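Local coordinates for protein ferritin heavy chain (Trichoplusia ni, PDB 1Z6O) that oxidises ferrous iron and takes it up for storage as ferric hydroxide, as the heavy subunit of a secreted insect ferritin shell with 12 heavy and 12 light chains, at residues I15-S20 with L79-L84; S24-I29 with S89-V94. All coordinates share one frame; numbering follows the deposited sequence.

Contact 1. Residues I15-S20 with L79-L84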
loop_
_atom_site.group_PDB
_atom_site.type_symbol
_atom_site.label_atom_id
_atom_site.label_comp_id
_atom_site.label_asym_id
_atom_site.label_seq_id
_atom_site.Cartn_x
_atom_site.Cartn_y
_atom_site.Cartn_z
ATOM N N ILE M 15 -29.102 46.152 -19.831
ATOM C CA ILE M 15 -27.858 46.737 -20.370
ATOM C C ILE M 15 -27.841 48.182 -19.912
ATOM O O ILE M 15 -28.533 49.016 -20.474
ATOM C CB ILE M 15 -27.861 46.642 -21.918
ATOM C CG1 ILE M 15 -28.060 45.171 -22.322
ATOM C CG2 ILE M 15 -26.557 47.204 -22.497
ATOM C CD1 ILE M 15 -28.113 44.929 -23.836
ATOM N N THR M 16 -27.021 48.490 -18.916
ATOM C CA THR M 16 -27.065 49.819 -18.310
ATOM C C THR M 16 -25.842 50.725 -18.287
ATOM O O THR M 16 -25.928 51.830 -17.768
ATOM C CB THR M 16 -27.512 49.670 -16.854
ATOM O OG1 THR M 16 -26.584 48.801 -16.185
ATOM C CG2 THR M 16 -28.909 49.036 -16.765
ATOM N N MET M 17 -24.701 50.290 -18.803
ATOM C CA MET M 17 -23.537 51.167 -18.743
ATOM C C MET M 17 -23.783 52.465 -19.507
ATOM O O MET M 17 -24.448 52.468 -20.543
ATOM C CB MET M 17 -22.300 50.476 -19.326
ATOM C CG MET M 17 -21.721 49.392 -18.410
ATOM S SD MET M 17 -20.135 48.783 -19.043
ATOM C CE MET M 17 -19.120 50.265 -18.886
ATOM N N HIS M 18 -23.253 53.566 -18.990
ATOM C CA HIS M 18 -23.408 54.845 -19.679
ATOM C C HIS M 18 -22.171 55.162 -20.496
ATOM O O HIS M 18 -21.089 54.601 -20.273
ATOM C CB HIS M 18 -23.744 55.962 -18.686
ATOM C CG HIS M 18 -25.199 56.006 -18.334
ATOM N ND1 HIS M 18 -25.902 54.883 -17.943
ATOM C CD2 HIS M 18 -26.096 57.021 -18.361
ATOM C CE1 HIS M 18 -27.170 55.206 -17.749
ATOM N NE2 HIS M 18 -27.314 56.496 -17.995
ATOM N N ARG M 19 -22.338 56.067 -21.453
ATOM C CA ARG M 19 -21.285 56.420 -22.392
ATOM C C ARG M 19 -19.935 56.883 -21.877
ATOM O O ARG M 19 -18.898 56.418 -22.350
ATOM C CB ARG M 19 -21.830 57.456 -23.393
ATOM C CG ARG M 19 -20.780 58.025 -24.345
ATOM C CD ARG M 19 -21.433 58.690 -25.562
ATOM N NE ARG M 19 -21.764 57.699 -26.587
ATOM C CZ ARG M 19 -20.886 57.177 -27.446
ATOM N NH1 ARG M 19 -19.610 57.555 -27.422
ATOM N NH2 ARG M 19 -21.279 56.258 -28.320
ATOM N N SER M 20 -19.920 57.808 -20.931
ATOM C CA SER M 20 -18.638 58.298 -20.448
ATOM C C SER M 20 -17.819 57.158 -19.815
ATOM O O SER M 20 -16.621 57.009 -20.065
ATOM C CB SER M 20 -18.868 59.425 -19.440
ATOM O OG SER M 20 -17.639 59.821 -18.863
ATOM N N LEU M 79 -18.391 42.802 -22.040
ATOM C CA LEU M 79 -19.251 41.779 -22.645
ATOM C C LEU M 79 -20.310 41.304 -21.651
ATOM O O LEU M 79 -21.469 41.088 -22.020
ATOM C CB LEU M 79 -18.411 40.576 -23.113
ATOM C CG LEU M 79 -17.478 40.828 -24.313
ATOM C CD1 LEU M 79 -16.452 39.685 -24.416
ATOM C CD2 LEU M 79 -18.314 40.933 -25.609
ATOM N N MET M 80 -19.911 41.129 -20.393
ATOM C CA MET M 80 -20.849 40.682 -19.362
ATOM C C MET M 80 -21.985 41.695 -19.175
ATOM O O MET M 80 -23.125 41.311 -18.897
ATOM C CB MET M 80 -20.124 40.484 -18.018
ATOM C CG MET M 80 -21.088 40.259 -16.839
ATOM S SD MET M 80 -20.267 40.145 -15.225
ATOM C CE MET M 80 -19.832 41.932 -14.985
ATOM N N ARG M 81 -21.670 42.982 -19.319
ATOM C CA ARG M 81 -22.670 44.044 -19.157
ATOM C C ARG M 81 -23.550 44.247 -20.397
ATOM O O ARG M 81 -24.437 45.106 -20.403
ATOM C CB ARG M 81 -21.982 45.368 -18.761
ATOM C CG ARG M 81 -21.368 45.338 -17.337
ATOM C CD ARG M 81 -22.461 45.255 -16.248
ATOM N NE ARG M 81 -23.256 46.489 -16.187
ATOM C CZ ARG M 81 -22.897 47.600 -15.538
ATOM N NH1 ARG M 81 -21.747 47.657 -14.865
ATOM N NH2 ARG M 81 -23.684 48.675 -15.577
ATOM N N GLY M 82 -23.310 43.465 -21.446
ATOM C CA GLY M 82 -24.143 43.574 -22.637
ATOM C C GLY M 82 -23.586 44.467 -23.728
ATOM O O GLY M 82 -24.281 44.768 -24.701
ATOM N N GLU M 83 -22.333 44.886 -23.583
ATOM C CA GLU M 83 -21.707 45.756 -24.576
ATOM C C GLU M 83 -20.954 44.962 -25.638
ATOM O O GLU M 83 -20.940 43.730 -25.627
ATOM C CB GLU M 83 -20.734 46.720 -23.888
ATOM C CG GLU M 83 -21.392 47.626 -22.836
ATOM C CD GLU M 83 -22.400 48.607 -23.455
ATOM O OE1 GLU M 83 -22.283 48.904 -24.662
ATOM O OE2 GLU M 83 -23.297 49.092 -22.733
ATOM N N LEU M 84 -20.329 45.697 -26.553
ATOM C CA LEU M 84 -19.540 45.133 -27.641
ATOM C C LEU M 84 -20.308 44.242 -28.612
ATOM O O LEU M 84 -19.788 43.236 -29.093
ATOM C CB LEU M 84 -18.302 44.404 -27.082
ATOM C CG LEU M 84 -17.368 45.319 -26.267
ATOM C CD1 LEU M 84 -16.138 44.538 -25.791
ATOM C CD2 LEU M 84 -16.930 46.517 -27.134
HETATM O O HOH W 1 -25.461 46.033 -17.930
HETATM O O HOH W 2 -23.969 47.992 -20.396
HETATM O O HOH W 3 -25.304 50.721 -22.471
#
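R81 and M17 cross at about a right angle. CG of M17 sits over the centre of the guanidinium, 3.5 Å above its plane. M17 SD lies beside the inner part of the same arginine, 3.9 Å from R81 CB. T16 comes from another direction, at the rim of the guanidinium. There R81 NH2 donates a hydrogen bond of 3.0 Å to T16 OG1. R81 reaches T16 because its chain folds back at chi2 and chi3, both -68°. I15 lies over the backbone instead, with CG2 3.6 Å from R81 O. G82, with positive phi, ends helix 54-80 in a Schellman motif, and a side chain there would clash with I15 CG1. Three waters bridge the segments. One accepts from both T16 N and R81 NE. Another accepts from M17 N and lies 2.7 Å from E83 OE2. A third donates to both M17 O and E83 OE2. R81 NH1 also forms a salt bridge to D138. A leucine in place of R81 would probably leave T16 OG1 without its donor and D138 without its charged mate. The contact is mixed: M17 covers the arginine, while one direct hydrogen bond and bridging waters serve the polar atoms.

Contact 2. Residues S24-I29 with S89-V94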
loop_
_atom_site.group_PDB
_atom_site.type_symbol
_atom_site.label_atom_id
_atom_site.label_comp_id
_atom_site.label_asym_id
_atom_site.label_seq_id
_atom_site.Cartn_x
_atom_site.Cartn_y
_atom_site.Cartn_z
ATOM N N SER M 24 -14.328 55.461 -21.257
ATOM C CA SER M 24 -13.104 55.416 -20.451
ATOM C C SER M 24 -12.581 53.980 -20.382
ATOM O O SER M 24 -11.373 53.762 -20.372
ATOM C CB SER M 24 -13.352 55.924 -19.019
ATOM O OG SER M 24 -13.585 57.314 -19.028
ATOM N N MET M 25 -13.488 53.008 -20.320
ATOM C CA MET M 25 -13.078 51.600 -20.290
ATOM C C MET M 25 -12.417 51.221 -21.619
ATOM O O MET M 25 -11.412 50.511 -21.634
ATOM C CB MET M 25 -14.291 50.689 -20.055
ATOM C CG MET M 25 -14.776 50.681 -18.614
ATOM S SD MET M 25 -13.675 49.656 -17.569
ATOM C CE MET M 25 -14.290 47.991 -18.016
ATOM N N ARG M 26 -12.983 51.684 -22.737
ATOM C CA ARG M 26 -12.411 51.376 -24.051
ATOM C C ARG M 26 -10.998 51.952 -24.163
ATOM O O ARG M 26 -10.090 51.324 -24.724
ATOM C CB ARG M 26 -13.303 51.941 -25.178
ATOM C CG ARG M 26 -14.686 51.250 -25.292
ATOM C CD ARG M 26 -15.559 51.932 -26.375
ATOM N NE ARG M 26 -14.898 51.835 -27.675
ATOM C CZ ARG M 26 -15.102 50.854 -28.548
ATOM N NH1 ARG M 26 -15.966 49.885 -28.280
ATOM N NH2 ARG M 26 -14.402 50.816 -29.671
ATOM N N GLN M 27 -10.810 53.154 -23.631
ATOM C CA GLN M 27 -9.496 53.780 -23.668
ATOM C C GLN M 27 -8.524 52.994 -22.771
ATOM O O GLN M 27 -7.349 52.836 -23.102
ATOM C CB GLN M 27 -9.593 55.232 -23.191
ATOM C CG GLN M 27 -8.281 55.986 -23.241
ATOM C CD GLN M 27 -8.470 57.487 -23.066
ATOM O OE1 GLN M 27 -9.252 58.115 -23.789
ATOM N NE2 GLN M 27 -7.755 58.071 -22.105
ATOM N N GLN M 28 -9.010 52.501 -21.637
ATOM C CA GLN M 28 -8.146 51.731 -20.734
ATOM C C GLN M 28 -7.696 50.427 -21.407
ATOM O O GLN M 28 -6.561 49.985 -21.229
ATOM C CB GLN M 28 -8.887 51.402 -19.428
ATOM C CG GLN M 28 -7.978 50.796 -18.344
ATOM C CD GLN M 28 -6.873 51.763 -17.945
ATOM O OE1 GLN M 28 -7.115 52.956 -17.815
ATOM N NE2 GLN M 28 -5.658 51.251 -17.746
ATOM N N ILE M 29 -8.592 49.806 -22.171
ATOM C CA ILE M 29 -8.248 48.568 -22.870
ATOM C C ILE M 29 -7.073 48.817 -23.820
ATOM O O ILE M 29 -6.118 48.031 -23.862
ATOM C CB ILE M 29 -9.490 48.015 -23.620
ATOM C CG1 ILE M 29 -10.463 47.422 -22.588
ATOM C CG2 ILE M 29 -9.083 46.949 -24.659
ATOM C CD1 ILE M 29 -11.907 47.209 -23.113
ATOM N N SER M 89 -13.982 46.075 -33.605
ATOM C CA SER M 89 -12.772 46.232 -34.421
ATOM C C SER M 89 -11.946 47.456 -34.040
ATOM O O SER M 89 -10.724 47.417 -34.065
ATOM C CB SER M 89 -13.139 46.322 -35.906
ATOM O OG SER M 89 -13.755 45.128 -36.354
ATOM N N SER M 90 -12.621 48.535 -33.664
ATOM C CA SER M 90 -11.946 49.777 -33.298
ATOM C C SER M 90 -11.426 49.811 -31.862
ATOM O O SER M 90 -10.838 50.801 -31.444
ATOM C CB SER M 90 -12.912 50.947 -33.489
ATOM O OG SER M 90 -14.065 50.731 -32.688
ATOM N N LEU M 91 -11.638 48.743 -31.097
ATOM C CA LEU M 91 -11.187 48.736 -29.702
ATOM C C LEU M 91 -9.684 48.827 -29.520
ATOM O O LEU M 91 -9.207 49.442 -28.573
ATOM C CB LEU M 91 -11.623 47.450 -28.997
ATOM C CG LEU M 91 -12.772 47.384 -28.019
ATOM C CD1 LEU M 91 -12.745 45.972 -27.399
ATOM C CD2 LEU M 91 -12.647 48.479 -26.945
ATOM N N LEU M 92 -8.944 48.201 -30.429
ATOM C CA LEU M 92 -7.491 48.127 -30.317
ATOM C C LEU M 92 -6.732 48.403 -31.576
ATOM O O LEU M 92 -7.221 48.178 -32.675
ATOM C CB LEU M 92 -7.071 46.722 -29.895
ATOM C CG LEU M 92 -7.611 46.199 -28.593
ATOM C CD1 LEU M 92 -7.281 44.724 -28.460
ATOM C CD2 LEU M 92 -7.000 47.026 -27.479
ATOM N N GLN M 93 -5.499 48.847 -31.389
ATOM C CA GLN M 93 -4.599 49.111 -32.495
ATOM C C GLN M 93 -3.206 48.702 -32.002
ATOM O O GLN M 93 -2.765 49.134 -30.940
ATOM C CB GLN M 93 -4.630 50.597 -32.860
ATOM C CG GLN M 93 -3.793 50.959 -34.081
ATOM C CD GLN M 93 -4.167 50.160 -35.325
ATOM O OE1 GLN M 93 -5.312 50.198 -35.785
ATOM N NE2 GLN M 93 -3.196 49.433 -35.878
ATOM N N VAL M 94 -2.541 47.827 -32.744
ATOM C CA VAL M 94 -1.197 47.402 -32.383
ATOM C C VAL M 94 -0.230 48.326 -33.126
ATOM O O VAL M 94 -0.317 48.462 -34.342
ATOM C CB VAL M 94 -0.939 45.940 -32.820
ATOM C CG1 VAL M 94 0.543 45.602 -32.696
ATOM C CG2 VAL M 94 -1.766 44.995 -31.969
HETATM O O HOH W 4 -10.032 51.667 -27.409
HETATM O O HOH W 5 -12.164 52.733 -29.078
#
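Apolar packing brings R26, I29, L91 and L92 together. CD2 of L91 lies over the centre of the R26 guanidinium, 3.7 Å above its plane. The same methyl is 3.8 Å from R26 CG, within the bend that the arginine makes at chi3 (61°). L91 thus packs against both the aliphatic and the flat part of R26. Its CD2 also meets I29 CD1 at 4.1 Å. The other branch of I29 serves L92: I29 CG2 and L92 CD2 are 3.5 Å apart, and the two side chains cross at about a right angle. The polar contacts centre on R26 and the backbone. S90 OG is 3.0 Å from R26 NH2, near the guanidinium plane. R26 NH1 donates to the carbonyl of D87, just before the segment. Water joins the backbones as well. One molecule donates to both R26 O and L91 O, at 2.7 Å from R26 O. A second accepts from R26 NH2 and has a weak bond to S90 O. L91 and L92 also pack on L57 of a ferritin light chain. I29 lies about one turn before the iron ligand E32. In this ferritin fold the long loop after helix 54-80 packs here on helix 19-47.

How the contacts relate
The centres of contacts 1 and 2 are 14 Å apart, on the same side of the chain's centre. Both use helix 19-47: contact 1 lies at its lead-in, contact 2 in its early turns. The segments alternate along the chain, in the order 15-20, 24-29, 79-84, 89-94. Helix 54-80 ends beside the start of helix 19-47, and the following loop then runs along that helix. The contacts also touch. L84 CD2 lies 3.7 Å from R26 NH1, and L84 CD1 packs on L91 CD1. Together they join the turn out of helix 54-80 and the early loop to helix 19-47. Both also reach a ferritin light chain, so this region is part of the shell interface.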